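Local atomic coordinates of beta-lactamase (Francisella tularensis subsp. tularensis, PDB entry 3P09), a protein that probably hydrolyses the ring amide of beta-lactam antibiotics to give substituted beta-amino acids, as a class A beta-lactamase linked to antibiotic resistance. Residues S27-I41 and N270-A282. Sequence-based numbering, arbitrary orientation.
Sequences SFKNLENKYDGKIGI and NEEIIQQAAKLIA. With SO4 (sulfate ion), chain G.
Tyr35 and Gln276 bond across the pair of terminal helices that, in the class A beta-lactamase fold, packs on one side of the five-stranded antiparallel sheet. The segment axes of helices 27-35 and 271-282 come within 10.4 Å of each other. Their directions differ by 167°, hence nearly antiparallel. Followed outward, Tyr35 begins at CB, within van der Waals range of Asn270 ND2 and Ile273 CD1. On the ring, CD1 lies 3.3 Å from Asn270 ND2, which sits over one face. The Asn270 amide is turned 82° to the ring. Tyr35 CD2 packs against Ile273 CG1. CE2 meets Gln276 OE1 at the ring edge, and OH accepts from Gln276 NE2 at 2.7 Å. The N-H...O angle of 157° makes this bond fairly straight. The other end of that amide is also gripped: Lys34 NZ donates to Gln276 OE1 at 2.8 Å, tilted from the carbonyl plane. Together the two bonds fix the amide's rotation. Lys34 reaches it with CG anti to the backbone N and an extended chain.

Further along, Leu31 is a knob in the hole formed by Ile273, Gln276, Ala277 and Leu280; its CD1 packs 3.8 Å from Ala277 CB. Phe28 presents its ring edge to Ile281 CG1, Ile41 CG1 lying over one ring face. Beneath the helices, strand 38-41 supplies Ile39, whose CD1 meets Ile273 CD1 tip to tip, and Ile41; Ile257 and Tyr259 of neighbouring strand 253-260 continue this floor under Ile274 and Ile273. Asn270 N-caps helix 271-282 through OD1, which accepts from Ile273 N. Its ND2 donates to a water 2.9 Å away, and that water donates in turn to Tyr35 O.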
ATOM      1  N   SER A  27     -12.564  19.212   9.140  1.00 30.48           N
ATOM      2  CA  SER A  27     -12.704  17.941   9.836  1.00 36.09           C
ATOM      3  C   SER A  27     -11.386  17.168   9.911  1.00 26.89           C
ATOM      4  O   SER A  27     -11.075  16.553  10.929  1.00 30.29           O
ATOM      5  CB  SER A  27     -13.805  17.097   9.194  1.00 44.37           C
ATOM      6  OG  SER A  27     -15.076  17.596   9.566  1.00 45.32           O
ATOM      7  N   PHE A  28     -10.603  17.204   8.842  1.00 27.88           N
ATOM      8  CA  PHE A  28      -9.302  16.547   8.871  1.00 25.56           C
ATOM      9  C   PHE A  28      -8.368  17.266   9.842  1.00 29.55           C
ATOM     10  O   PHE A  28      -7.626  16.631  10.584  1.00 28.68           O
ATOM     11  CB  PHE A  28      -8.708  16.480   7.464  1.00 24.27           C
ATOM     12  CG  PHE A  28      -9.519  15.634   6.516  1.00 28.55           C
ATOM     13  CD1 PHE A  28     -10.066  14.433   6.940  1.00 31.99           C
ATOM     14  CD2 PHE A  28      -9.757  16.049   5.216  1.00 29.87           C
ATOM     15  CE1 PHE A  28     -10.824  13.655   6.079  1.00 34.76           C
ATOM     16  CE2 PHE A  28     -10.517  15.271   4.341  1.00 30.92           C
ATOM     17  CZ  PHE A  28     -11.048  14.073   4.774  1.00 28.07           C
ATOM     18  N   LYS A  29      -8.413  18.596   9.840  1.00 28.99           N
ATOM     19  CA  LYS A  29      -7.640  19.389  10.794  1.00 29.67           C
ATOM     20  C   LYS A  29      -8.001  19.073  12.249  1.00 28.66           C
ATOM     21  O   LYS A  29      -7.136  19.061  13.124  1.00 32.31           O
ATOM     22  CB  LYS A  29      -7.832  20.891  10.531  1.00 32.32           C
ATOM     23  CG  LYS A  29      -7.052  21.792  11.481  1.00 37.13           C
ATOM     24  CD  LYS A  29      -5.549  21.639  11.298  1.00 43.88           C
ATOM     25  CE  LYS A  29      -4.798  22.567  12.245  1.00 57.26           C
ATOM     26  NZ  LYS A  29      -3.339  22.631  11.957  1.00 58.86           N
ATOM     27  N   ASN A  30      -9.280  18.825  12.512  1.00 33.45           N
ATOM     28  CA  ASN A  30      -9.693  18.431  13.851  1.00 31.53           C
ATOM     29  C   ASN A  30      -9.057  17.107  14.271  1.00 30.50           C
ATOM     30  O   ASN A  30      -8.679  16.935  15.431  1.00 28.07           O
ATOM     31  CB  ASN A  30     -11.220  18.373  13.970  1.00 46.08           C
ATOM     32  CG  ASN A  30     -11.862  19.754  13.939  1.00 63.76           C
ATOM     33  OD1 ASN A  30     -11.205  20.767  14.203  1.00 61.59           O
ATOM     34  ND2 ASN A  30     -13.155  19.800  13.620  1.00 71.00           N
ATOM     35  N   LEU A  31      -8.925  16.177  13.326  1.00 28.82           N
ATOM     36  CA  LEU A  31      -8.278  14.905  13.635  1.00 28.65           C
ATOM     37  C   LEU A  31      -6.821  15.114  14.034  1.00 31.32           C
ATOM     38  O   LEU A  31      -6.325  14.460  14.955  1.00 29.88           O
ATOM     39  CB  LEU A  31      -8.370  13.933  12.452  1.00 26.53           C
ATOM     40  CG  LEU A  31      -9.774  13.503  12.007  1.00 23.32           C
ATOM     41  CD1 LEU A  31      -9.673  12.575  10.794  1.00 20.58           C
ATOM     42  CD2 LEU A  31     -10.518  12.818  13.143  1.00 26.87           C
ATOM     43  N   GLU A  32      -6.139  16.021  13.335  1.00 29.30           N
ATOM     44  CA  GLU A  32      -4.747  16.341  13.649  1.00 32.31           C
ATOM     45  C   GLU A  32      -4.601  16.960  15.038  1.00 33.36           C
ATOM     46  O   GLU A  32      -3.702  16.598  15.795  1.00 32.92           O
ATOM     47  CB  GLU A  32      -4.142  17.257  12.574  1.00 26.64           C
ATOM     48  CG  GLU A  32      -3.783  16.488  11.301  1.00 25.72           C
ATOM     49  CD  GLU A  32      -3.397  17.378  10.128  1.00 29.50           C
ATOM     50  OE1 GLU A  32      -3.702  18.586  10.155  1.00 29.50           O
ATOM     51  OE2 GLU A  32      -2.791  16.858   9.161  1.00 27.25           O
ATOM     52  N   ASN A  33      -5.492  17.889  15.362  1.00 29.05           N
ATOM     53  CA  ASN A  33      -5.510  18.522  16.676  1.00 34.62           C
ATOM     54  C   ASN A  33      -5.739  17.499  17.775  1.00 37.41           C
ATOM     55  O   ASN A  33      -5.143  17.564  18.853  1.00 34.09           O
ATOM     56  CB  ASN A  33      -6.621  19.566  16.732  1.00 36.39           C
ATOM     57  CG  ASN A  33      -6.309  20.791  15.893  1.00 41.88           C
ATOM     58  OD1 ASN A  33      -5.148  21.085  15.624  1.00 38.43           O
ATOM     59  ND2 ASN A  33      -7.350  21.513  15.477  1.00 44.01           N
ATOM     60  N   LYS A  34      -6.621  16.553  17.484  1.00 31.23           N
ATOM     61  CA  LYS A  34      -7.009  15.533  18.435  1.00 34.28           C
ATOM     62  C   LYS A  34      -5.867  14.549  18.709  1.00 31.01           C
ATOM     63  O   LYS A  34      -5.630  14.168  19.860  1.00 29.12           O
ATOM     64  CB  LYS A  34      -8.243  14.803  17.891  1.00 39.21           C
ATOM     65  CG  LYS A  34      -8.866  13.782  18.807  1.00 41.88           C
ATOM     66  CD  LYS A  34     -10.157  13.258  18.172  1.00 45.20           C
ATOM     67  CE  LYS A  34     -10.738  12.083  18.938  1.00 38.34           C
ATOM     68  NZ  LYS A  34     -11.758  11.367  18.125  1.00 38.27           N
ATOM     69  N   TYR A  35      -5.150  14.152  17.658  1.00 25.19           N
ATOM     70  CA  TYR A  35      -4.179  13.060  17.779  1.00 25.49           C
ATOM     71  C   TYR A  35      -2.701  13.443  17.601  1.00 26.42           C
ATOM     72  O   TYR A  35      -1.818  12.584  17.716  1.00 26.53           O
ATOM     73  CB  TYR A  35      -4.523  11.955  16.784  1.00 26.52           C
ATOM     74  CG  TYR A  35      -5.767  11.191  17.120  1.00 26.60           C
ATOM     75  CD1 TYR A  35      -5.838  10.409  18.262  1.00 23.40           C
ATOM     76  CD2 TYR A  35      -6.872  11.230  16.282  1.00 31.73           C
ATOM     77  CE1 TYR A  35      -6.986   9.689  18.564  1.00 30.08           C
ATOM     78  CE2 TYR A  35      -8.017  10.525  16.576  1.00 30.12           C
ATOM     79  CZ  TYR A  35      -8.074   9.757  17.714  1.00 32.90           C
ATOM     80  OH  TYR A  35      -9.227   9.049  17.985  1.00 37.13           O
ATOM     81  N   ASP A  36      -2.451  14.721  17.335  1.00 24.42           N
ATOM     82  CA  ASP A  36      -1.134  15.210  16.928  1.00 30.14           C
ATOM     83  C   ASP A  36      -0.737  14.629  15.573  1.00 31.84           C
ATOM     84  O   ASP A  36      -1.399  13.726  15.046  1.00 29.93           O
ATOM     85  CB  ASP A  36      -0.044  14.878  17.958  1.00 32.63           C
ATOM     86  CG  ASP A  36      -0.348  15.426  19.348  1.00 41.69           C
ATOM     87  OD1 ASP A  36      -0.961  16.512  19.464  1.00 40.38           O
ATOM     88  OD2 ASP A  36       0.051  14.762  20.329  1.00 39.94           O
ATOM     89  N   GLY A  37       0.354  15.148  15.016  1.00 23.92           N
ATOM     90  CA  GLY A  37       0.871  14.668  13.748  1.00 25.42           C
ATOM     91  C   GLY A  37       0.101  15.157  12.536  1.00 25.51           C
ATOM     92  O   GLY A  37      -0.627  16.158  12.597  1.00 24.64           O
ATOM     93  N   LYS A  38       0.276  14.450  11.422  1.00 20.03           N
ATOM     94  CA  LYS A  38      -0.266  14.885  10.142  1.00 21.62           C
ATOM     95  C   LYS A  38      -1.025  13.745   9.486  1.00 23.92           C
ATOM     96  O   LYS A  38      -0.573  12.597   9.502  1.00 20.19           O
ATOM     97  CB  LYS A  38       0.869  15.337   9.221  1.00 21.26           C
ATOM     98  CG  LYS A  38       1.549  16.624   9.671  1.00 31.53           C
ATOM     99  CD  LYS A  38       0.971  17.829   8.953  1.00 39.38           C
ATOM    100  CE  LYS A  38       1.396  19.117   9.631  1.00 44.23           C
ATOM    101  NZ  LYS A  38       0.585  20.274   9.159  1.00 47.14           N
ATOM    102  N   ILE A  39      -2.182  14.059   8.914  1.00 18.50           N
ATOM    103  CA  ILE A  39      -2.914  13.068   8.148  1.00 15.80           C
ATOM    104  C   ILE A  39      -2.947  13.507   6.684  1.00 24.60           C
ATOM    105  O   ILE A  39      -3.074  14.694   6.387  1.00 22.50           O
ATOM    106  CB  ILE A  39      -4.335  12.879   8.686  1.00 14.99           C
ATOM    107  CG1 ILE A  39      -4.982  11.645   8.049  1.00 17.38           C
ATOM    108  CG2 ILE A  39      -5.168  14.123   8.417  1.00 22.33           C
ATOM    109  CD1 ILE A  39      -5.433  10.615   9.031  1.00 25.41           C
ATOM    110  N   GLY A  40      -2.794  12.552   5.774  1.00 18.26           N
ATOM    111  CA  GLY A  40      -2.756  12.859   4.354  1.00 21.28           C
ATOM    112  C   GLY A  40      -3.791  12.008   3.653  1.00 22.47           C
ATOM    113  O   GLY A  40      -3.894  10.811   3.917  1.00 21.32           O
ATOM    114  N   ILE A  41      -4.556  12.631   2.764  1.00 17.11           N
ATOM    115  CA  ILE A  41      -5.723  12.012   2.152  1.00 19.28           C
ATOM    116  C   ILE A  41      -5.744  12.313   0.652  1.00 22.38           C
ATOM    117  O   ILE A  41      -5.528  13.454   0.236  1.00 19.11           O
ATOM    118  CB  ILE A  41      -7.040  12.615   2.732  1.00 21.22           C
ATOM    119  CG1 ILE A  41      -7.115  12.487   4.261  1.00 29.30           C
ATOM    120  CG2 ILE A  41      -8.264  12.012   2.049  1.00 20.54           C
ATOM    121  CD1 ILE A  41      -6.935  11.108   4.781  1.00 39.20           C
ATOM    122  N   ASN A 270      -1.515   4.374  14.983  1.00 21.19           N
ATOM    123  CA  ASN A 270      -2.825   4.885  15.353  1.00 22.33           C
ATOM    124  C   ASN A 270      -3.837   4.534  14.273  1.00 23.65           C
ATOM    125  O   ASN A 270      -3.936   5.229  13.271  1.00 23.71           O
ATOM    126  CB  ASN A 270      -2.752   6.410  15.535  1.00 22.81           C
ATOM    127  CG  ASN A 270      -4.085   7.020  15.944  1.00 29.87           C
ATOM    128  OD1 ASN A 270      -5.141   6.393  15.816  1.00 25.74           O
ATOM    129  ND2 ASN A 270      -4.041   8.250  16.439  1.00 30.07           N
ATOM    130  N   GLU A 271      -4.566   3.440  14.468  1.00 26.38           N
ATOM    131  CA  GLU A 271      -5.576   3.009  13.504  1.00 27.78           C
ATOM    132  C   GLU A 271      -6.868   3.817  13.631  1.00 28.95           C
ATOM    133  O   GLU A 271      -7.622   3.969  12.668  1.00 26.14           O
ATOM    134  CB  GLU A 271      -5.869   1.515  13.674  1.00 26.40           C
ATOM    135  CG  GLU A 271      -4.684   0.602  13.327  1.00 28.24           C
ATOM    136  CD  GLU A 271      -5.072  -0.876  13.272  1.00 28.90           C
ATOM    137  OE1 GLU A 271      -5.584  -1.398  14.286  1.00 26.94           O
ATOM    138  OE2 GLU A 271      -4.874  -1.510  12.206  1.00 29.47           O
ATOM    139  N   GLU A 272      -7.129   4.347  14.817  1.00 26.67           N
ATOM    140  CA  GLU A 272      -8.395   5.037  15.048  1.00 27.83           C
ATOM    141  C   GLU A 272      -8.514   6.288  14.188  1.00 20.74           C
ATOM    142  O   GLU A 272      -9.598   6.619  13.708  1.00 25.46           O
ATOM    143  CB  GLU A 272      -8.565   5.402  16.525  1.00 37.27           C
ATOM    144  CG  GLU A 272      -7.902   4.424  17.480  1.00 60.08           C
ATOM    145  CD  GLU A 272      -8.898   3.547  18.211  1.00 82.32           C
ATOM    146  OE1 GLU A 272      -9.928   4.078  18.684  1.00 89.55           O
ATOM    147  OE2 GLU A 272      -8.648   2.325  18.312  1.00 89.12           O
ATOM    148  N   ILE A 273      -7.411   7.000  13.995  1.00 18.17           N
ATOM    149  CA  ILE A 273      -7.483   8.191  13.167  1.00 21.60           C
ATOM    150  C   ILE A 273      -7.816   7.836  11.712  1.00 26.16           C
ATOM    151  O   ILE A 273      -8.572   8.550  11.051  1.00 22.74           O
ATOM    152  CB  ILE A 273      -6.223   9.052  13.253  1.00 20.53           C
ATOM    153  CG1 ILE A 273      -6.526  10.463  12.745  1.00 27.80           C
ATOM    154  CG2 ILE A 273      -5.055   8.422  12.471  1.00 18.95           C
ATOM    155  CD1 ILE A 273      -5.327  11.402  12.807  1.00 29.61           C
ATOM    156  N   ILE A 274      -7.262   6.728  11.226  1.00 20.66           N
ATOM    157  CA  ILE A 274      -7.607   6.239   9.909  1.00 20.94           C
ATOM    158  C   ILE A 274      -9.110   5.919   9.864  1.00 19.96           C
ATOM    159  O   ILE A 274      -9.805   6.279   8.909  1.00 24.29           O
ATOM    160  CB  ILE A 274      -6.804   4.967   9.525  1.00 23.73           C
ATOM    161  CG1 ILE A 274      -5.311   5.167   9.775  1.00 32.50           C
ATOM    162  CG2 ILE A 274      -7.065   4.590   8.067  1.00 20.75           C
ATOM    163  CD1 ILE A 274      -4.689   6.224   8.918  1.00 28.38           C
ATOM    164  N   GLN A 275      -9.613   5.248  10.893  1.00 20.54           N
ATOM    165  CA  GLN A 275     -11.036   4.917  10.923  1.00 22.00           C
ATOM    166  C   GLN A 275     -11.890   6.169  10.796  1.00 24.24           C
ATOM    167  O   GLN A 275     -12.864   6.213  10.036  1.00 25.37           O
ATOM    168  CB  GLN A 275     -11.397   4.186  12.211  1.00 26.08           C
ATOM    169  CG  GLN A 275     -10.678   2.873  12.369  1.00 23.33           C
ATOM    170  CD  GLN A 275     -10.882   2.289  13.738  1.00 28.69           C
ATOM    171  OE1 GLN A 275     -11.517   2.907  14.591  1.00 28.44           O
ATOM    172  NE2 GLN A 275     -10.344   1.096  13.965  1.00 27.65           N
ATOM    173  N   GLN A 276     -11.521   7.196  11.541  1.00 25.35           N
ATOM    174  CA  GLN A 276     -12.340   8.391  11.597  1.00 25.56           C
ATOM    175  C   GLN A 276     -12.255   9.184  10.291  1.00 25.66           C
ATOM    176  O   GLN A 276     -13.269   9.678   9.793  1.00 25.84           O
ATOM    177  CB  GLN A 276     -11.966   9.227  12.823  1.00 31.97           C
ATOM    178  CG  GLN A 276     -12.382   8.554  14.135  1.00 29.40           C
ATOM    179  CD  GLN A 276     -11.666   9.132  15.340  1.00 38.48           C
ATOM    180  OE1 GLN A 276     -11.577  10.350  15.502  1.00 33.44           O
ATOM    181  NE2 GLN A 276     -11.140   8.257  16.188  1.00 36.47           N
ATOM    182  N   ALA A 277     -11.052   9.281   9.734  1.00 20.61           N
ATOM    183  CA  ALA A 277     -10.870   9.929   8.443  1.00 26.59           C
ATOM    184  C   ALA A 277     -11.666   9.201   7.372  1.00 25.20           C
ATOM    185  O   ALA A 277     -12.331   9.833   6.549  1.00 26.44           O
ATOM    186  CB  ALA A 277      -9.400   9.983   8.065  1.00 22.91           C
ATOM    187  N   ALA A 278     -11.606   7.871   7.387  1.00 19.34           N
ATOM    188  CA  ALA A 278     -12.328   7.068   6.394  1.00 23.07           C
ATOM    189  C   ALA A 278     -13.835   7.241   6.513  1.00 24.69           C
ATOM    190  O   ALA A 278     -14.559   7.164   5.523  1.00 28.04           O
ATOM    191  CB  ALA A 278     -11.947   5.587   6.512  1.00 21.97           C
ATOM    192  N   LYS A 279     -14.314   7.457   7.731  1.00 26.60           N
ATOM    193  CA  LYS A 279     -15.751   7.614   7.955  1.00 32.52           C
ATOM    194  C   LYS A 279     -16.224   8.956   7.398  1.00 27.08           C
ATOM    195  O   LYS A 279     -17.308   9.057   6.808  1.00 30.79           O
ATOM    196  CB  LYS A 279     -16.076   7.504   9.445  1.00 33.66           C
ATOM    197  CG  LYS A 279     -17.559   7.649   9.773  1.00 37.89           C
ATOM    198  CD  LYS A 279     -18.395   6.710   8.909  1.00 46.26           C
ATOM    199  CE  LYS A 279     -19.676   6.297   9.615  1.00 56.23           C
ATOM    200  NZ  LYS A 279     -19.378   5.413  10.778  1.00 63.17           N
ATOM    201  N   LEU A 280     -15.406   9.985   7.596  1.00 25.01           N
ATOM    202  CA  LEU A 280     -15.701  11.298   7.048  1.00 31.00           C
ATOM    203  C   LEU A 280     -15.823  11.169   5.547  1.00 29.85           C
ATOM    204  O   LEU A 280     -16.721  11.724   4.925  1.00 26.62           O
ATOM    205  CB  LEU A 280     -14.589  12.285   7.393  1.00 33.87           C
ATOM    206  CG  LEU A 280     -14.542  12.713   8.860  1.00 30.89           C
ATOM    207  CD1 LEU A 280     -13.261  13.466   9.179  1.00 30.88           C
ATOM    208  CD2 LEU A 280     -15.767  13.562   9.189  1.00 36.99           C
ATOM    209  N   ILE A 281     -14.909  10.417   4.964  1.00 24.68           N
ATOM    210  CA  ILE A 281     -14.866  10.297   3.520  1.00 28.56           C
ATOM    211  C   ILE A 281     -16.067   9.509   3.008  1.00 30.96           C
ATOM    212  O   ILE A 281     -16.712   9.897   2.027  1.00 28.76           O
ATOM    213  CB  ILE A 281     -13.547   9.672   3.077  1.00 22.81           C
ATOM    214  CG1 ILE A 281     -12.415  10.677   3.352  1.00 24.92           C
ATOM    215  CG2 ILE A 281     -13.601   9.321   1.605  1.00 23.58           C
ATOM    216  CD1 ILE A 281     -11.042  10.071   3.454  1.00 26.91           C
ATOM    217  N   ALA A 282     -16.374   8.411   3.690  1.00 23.45           N
ATOM    218  CA  ALA A 282     -17.513   7.584   3.313  1.00 29.29           C
ATOM    219  C   ALA A 282     -18.796   8.410   3.342  1.00 30.32           C
ATOM    220  O   ALA A 282     -19.638   8.286   2.455  1.00 26.77           O
ATOM    221  CB  ALA A 282     -17.632   6.363   4.243  1.00 31.35           C
TER
HETATM  222  S   SO4 G 289       0.453  24.114   8.967  0.79 95.12           S
HETATM  223  O1  SO4 G 289      -0.418  23.254   9.770  0.79 91.86           O
HETATM  224  O2  SO4 G 289       0.686  25.373   9.672  0.79 94.32           O
HETATM  225  O3  SO4 G 289       1.730  23.440   8.748  0.79 89.91           O
HETATM  226  O4  SO4 G 289      -0.186  24.397   7.683  0.79 95.18           O
HETATM  227  O   HOH W   1      -1.875   9.525  17.823  1.00 32.10           O
HETATM  228  O   HOH W   2      -8.900   6.459  19.757  1.00 55.96           O